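Local coordinates for SAM-dependent methyltransferase (Thiobacillus denitrificans, PDB 5EPE), which binds S-adenosyl-L-homocysteine and probably transfers methyl groups from S-adenosylmethionine, at residues Asp180-Val185 and Val242-Ala247; Val104-Cys109 and Ile135-Glu140. All blocks are in the same frame, centred on the assembly; numbering follows the deposited sequence.

Contact 1: Asp180-Val185 and Val242-Ala247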
# COMPACT_ATOMS: atom_id res chain seq x y z
N ASP A 180 15.86 35.31 -6.05
CA ASP A 180 15.24 34.63 -7.17
C ASP A 180 16.24 33.58 -7.68
O ASP A 180 17.43 33.90 -7.87
CB ASP A 180 14.96 35.59 -8.32
CG ASP A 180 13.81 36.58 -8.01
OD1 ASP A 180 12.81 36.22 -7.32
OD2 ASP A 180 13.88 37.69 -8.57
N VAL A 181 15.75 32.37 -7.95
CA VAL A 181 16.49 31.41 -8.71
C VAL A 181 16.28 31.76 -10.17
O VAL A 181 15.14 31.67 -10.70
CB VAL A 181 16.05 29.94 -8.44
CG1 VAL A 181 16.78 28.97 -9.36
CG2 VAL A 181 16.26 29.59 -6.96
N VAL A 182 17.36 32.13 -10.85
CA VAL A 182 17.26 32.57 -12.24
C VAL A 182 17.74 31.58 -13.28
O VAL A 182 17.57 31.84 -14.47
CB VAL A 182 17.94 33.94 -12.46
CG1 VAL A 182 17.23 34.98 -11.63
CG2 VAL A 182 19.42 33.88 -12.14
N GLU A 183 18.42 30.53 -12.84
CA GLU A 183 18.86 29.46 -13.71
C GLU A 183 19.28 28.28 -12.86
O GLU A 183 19.58 28.43 -11.68
CB GLU A 183 19.97 29.90 -14.67
CG GLU A 183 19.51 30.08 -16.14
CD GLU A 183 19.26 28.77 -16.91
OE1 GLU A 183 19.06 28.78 -18.16
OE2 GLU A 183 19.33 27.68 -16.27
N MSE A 184 19.35 27.12 -13.50
CA MSE A 184 19.89 25.94 -12.83
C MSE A 184 20.27 24.88 -13.82
O MSE A 184 19.59 24.71 -14.86
CB MSE A 184 19.00 25.32 -11.72
CG MSE A 184 17.74 24.81 -12.32
SE MSE A 184 16.44 24.08 -10.97
CE MSE A 184 15.32 23.09 -12.22
N VAL A 185 21.34 24.16 -13.46
CA VAL A 185 21.80 23.00 -14.25
C VAL A 185 22.04 21.90 -13.21
O VAL A 185 22.84 22.05 -12.30
CB VAL A 185 23.09 23.30 -15.06
CG1 VAL A 185 23.59 22.08 -15.85
CG2 VAL A 185 22.83 24.43 -16.06
N VAL A 242 23.84 23.09 -9.78
CA VAL A 242 24.25 24.49 -9.64
C VAL A 242 23.06 25.41 -9.90
O VAL A 242 22.41 25.34 -10.93
CB VAL A 242 25.44 24.86 -10.53
CG1 VAL A 242 25.88 26.26 -10.25
CG2 VAL A 242 26.59 23.91 -10.31
N PHE A 243 22.82 26.26 -8.91
CA PHE A 243 21.71 27.19 -8.85
C PHE A 243 22.24 28.61 -8.95
O PHE A 243 23.15 29.01 -8.20
CB PHE A 243 20.96 26.96 -7.55
CG PHE A 243 20.47 25.55 -7.40
CD1 PHE A 243 21.27 24.59 -6.83
CD2 PHE A 243 19.19 25.19 -7.83
CE1 PHE A 243 20.82 23.28 -6.71
CE2 PHE A 243 18.70 23.91 -7.64
CZ PHE A 243 19.54 22.94 -7.12
N ALA A 244 21.66 29.38 -9.86
CA ALA A 244 22.01 30.76 -10.10
C ALA A 244 21.00 31.65 -9.43
O ALA A 244 19.80 31.49 -9.62
CB ALA A 244 22.06 31.05 -11.62
N LEU A 245 21.50 32.59 -8.63
CA LEU A 245 20.69 33.40 -7.70
C LEU A 245 20.91 34.89 -7.97
O LEU A 245 22.05 35.34 -8.21
CB LEU A 245 21.08 33.13 -6.26
CG LEU A 245 21.15 31.64 -5.86
CD1 LEU A 245 21.56 31.56 -4.41
CD2 LEU A 245 19.79 30.98 -6.03
N MSE A 246 19.82 35.66 -7.90
CA MSE A 246 19.91 37.12 -7.83
C MSE A 246 19.01 37.64 -6.74
O MSE A 246 17.81 37.31 -6.69
CB MSE A 246 19.49 37.74 -9.16
CG MSE A 246 20.36 37.33 -10.32
SE MSE A 246 19.77 38.06 -12.08
CE MSE A 246 19.88 39.93 -11.51
N ALA A 247 19.57 38.48 -5.88
CA ALA A 247 18.84 39.04 -4.73
C ALA A 247 17.64 39.82 -5.22
O ALA A 247 17.78 40.56 -6.18
CB ALA A 247 19.73 39.95 -3.91
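M184 holds CG between its backbone N and carbonyl carbon (chi1 64°), and F243 turns CG beside its own N (chi1 -57°). These torsions bring M184 CB and SE obliquely up to the CD2-CE2 side of the F243 ring, on one face of the Rossmann-like methyltransferase sheet. Here strand 179-186, the outermost strand of this chain's sheet on that side, runs antiparallel to strand 238-247. M184 CB lies 3.9 Å from F243 CD2. The selenium of M184, a selenomethionine, stands 5.2 Å from the centroid of the F243 ring, a Met-aromatic contact. Further along this face, V181 CG2 meets L245 CD2. Helix 167-177 covers the face, with F170 edge-to-face on F243.

A beta bulge interrupts the pairing. V182 and E183 both lie opposite A244: V182 N donates to A244 O at 2.8 Å, and A244 N donates to E183 O at 2.9 Å. V182 crosses the side chain of M246, also a selenomethionine, at about a right angle. V182 CG1 is 4.0 Å from M246 SE. Paired backbone bonds close both ends, at D180 with M246 and at V185 with V242.

The carboxylates of D180 and E183 reach the second subunit. D180 forms salt bridges with R220 and R204 of that subunit, and E183 forms one with R194 there. E183 OE2 also accepts M184 N through its anti lone pair, at 2.8 Å.

Contact 2: Val104-Cys109 and Ile135-Glu140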
# COMPACT_ATOMS: atom_id res chain seq x y z
N VAL A 104 32.55 41.54 -8.90
CA VAL A 104 32.46 40.56 -9.95
C VAL A 104 31.02 40.43 -10.44
O VAL A 104 30.06 40.77 -9.75
CB VAL A 104 33.07 39.20 -9.52
CG1 VAL A 104 34.55 39.37 -9.13
CG2 VAL A 104 32.30 38.58 -8.36
N ASP A 105 30.90 39.92 -11.66
CA ASP A 105 29.61 39.70 -12.30
C ASP A 105 29.00 38.36 -11.88
O ASP A 105 27.78 38.20 -11.92
CB ASP A 105 29.81 39.77 -13.81
CG ASP A 105 30.46 41.11 -14.21
OD1 ASP A 105 29.86 42.14 -13.85
OD2 ASP A 105 31.60 41.15 -14.68
N VAL A 106 29.86 37.41 -11.54
CA VAL A 106 29.45 36.09 -11.06
C VAL A 106 30.33 35.70 -9.87
O VAL A 106 31.58 35.66 -9.98
CB VAL A 106 29.62 35.02 -12.16
CG1 VAL A 106 29.17 33.65 -11.64
CG2 VAL A 106 28.84 35.37 -13.43
N ALA A 107 29.70 35.44 -8.73
CA ALA A 107 30.42 35.00 -7.54
C ALA A 107 29.91 33.61 -7.17
O ALA A 107 28.69 33.40 -6.97
CB ALA A 107 30.24 35.98 -6.39
N ALA A 108 30.83 32.64 -7.15
CA ALA A 108 30.46 31.21 -7.14
C ALA A 108 31.08 30.47 -5.99
O ALA A 108 32.21 30.71 -5.64
CB ALA A 108 30.88 30.55 -8.43
N CYS A 109 30.34 29.54 -5.42
CA CYS A 109 30.90 28.51 -4.57
C CYS A 109 30.20 27.18 -5.00
O CYS A 109 29.03 26.94 -4.68
CB CYS A 109 30.66 28.81 -3.10
SG CYS A 109 31.42 27.56 -1.99
N ILE A 135 25.28 37.72 -10.52
CA ILE A 135 24.70 36.41 -10.20
C ILE A 135 25.56 35.69 -9.18
O ILE A 135 26.79 35.68 -9.30
CB ILE A 135 24.60 35.57 -11.48
CG1 ILE A 135 23.49 36.17 -12.38
CG2 ILE A 135 24.28 34.11 -11.18
CD1 ILE A 135 23.46 35.62 -13.81
N ILE A 136 24.91 35.05 -8.21
CA ILE A 136 25.58 34.16 -7.26
C ILE A 136 25.29 32.71 -7.72
O ILE A 136 24.12 32.39 -8.04
CB ILE A 136 25.09 34.39 -5.81
CG1 ILE A 136 25.52 35.80 -5.37
CG2 ILE A 136 25.54 33.28 -4.87
CD1 ILE A 136 24.91 36.34 -4.07
N LEU A 137 26.33 31.88 -7.73
CA LEU A 137 26.25 30.45 -8.09
C LEU A 137 26.55 29.59 -6.90
O LEU A 137 27.59 29.75 -6.28
CB LEU A 137 27.25 30.06 -9.16
CG LEU A 137 27.19 30.61 -10.52
CD1 LEU A 137 28.19 29.85 -11.42
CD2 LEU A 137 25.79 30.44 -11.10
N MSE A 138 25.61 28.69 -6.60
CA MSE A 138 25.77 27.72 -5.50
C MSE A 138 25.60 26.33 -6.05
O MSE A 138 24.57 26.03 -6.67
CB MSE A 138 24.70 27.96 -4.43
CG MSE A 138 24.81 29.35 -3.74
SE MSE A 138 26.54 29.53 -2.75
CE MSE A 138 26.17 28.23 -1.38
N GLY A 139 26.58 25.47 -5.83
CA GLY A 139 26.58 24.08 -6.26
C GLY A 139 26.30 23.27 -4.98
O GLY A 139 27.08 23.32 -4.02
N GLU A 140 25.17 22.55 -4.96
CA GLU A 140 24.68 21.95 -3.71
C GLU A 140 23.89 20.65 -3.95
O GLU A 140 23.16 20.56 -4.96
CB GLU A 140 23.76 22.93 -2.95
CG GLU A 140 24.44 24.17 -2.36
CD GLU A 140 25.35 23.80 -1.22
OE1 GLU A 140 26.38 24.52 -1.04
OE2 GLU A 140 25.03 22.83 -0.48
O HOH W 1 28.62 25.41 -2.38
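C109, L137 and I135 bury the most surface where strand 104-110 meets strand 134-143. The two strands are parallel neighbours in the central sheet of the Rossmann-like methyltransferase fold. Their short segments differ in direction by 14°.

I135 lies at the start of the ladder. Its N donates to D105 O at 2.9 Å, and its O accepts A107 N. I135 therefore ties its strand to two residues of the other strand. Its side chain packs on A244 and M246 of strand 238-247. D105, which supplies that first acceptor O, also accepts the backbone N of R39 at OD2.

L137 repeats the pattern two residues on. Its N donates to A107 O and its O accepts C109 N. Its side chain also works across the contact. CG sits beside the backbone N (chi1 -65°), and this sets it next to V106 CG1, at 3.8 Å. L137 CB meets A108 CB at 3.7 Å. CD1 lies near both neighbours. L137 also packs on A244 of strand 238-247, the neighbour on the other side of its own strand.

C109 ends the ladder near the cofactor site, its side chain about 7 Å from the bound S-adenosyl-L-homocysteine. On the face it shares with M138, C109 CB lies 4.2 Å from the selenium of that selenomethionine. T122 of helix 119-127 touches both residues. C109 O accepts G139 N at 3.1 Å. E140 OE1 is hydrogen-bonded to S113 OG. A water also lies within hydrogen-bonding distance of C109 O and E140 OE1, 2.8 Å from each.

Overall arrangement
Contact 2 comes first along the chain. It closes the beta-alpha-beta connection in which the chain leaves strand 104-110, passes through helix 119-127 and returns as strand 134-143. Contact 1 opens only afterwards. Strand 179-186 follows helix 167-177, and the chain then runs through helices 189-209 and 216-237 before strand 238-247 closes the loop. The contacts are in series and neither nests in the other. In the sheet, strand 238-247 inserts between strands 179-186 and 134-143, so the contacts adjoin, their centres 9 Å apart. Backbone pairing of F243 with M138 and of L245 with I136 joins the parallel core to the antiparallel strands.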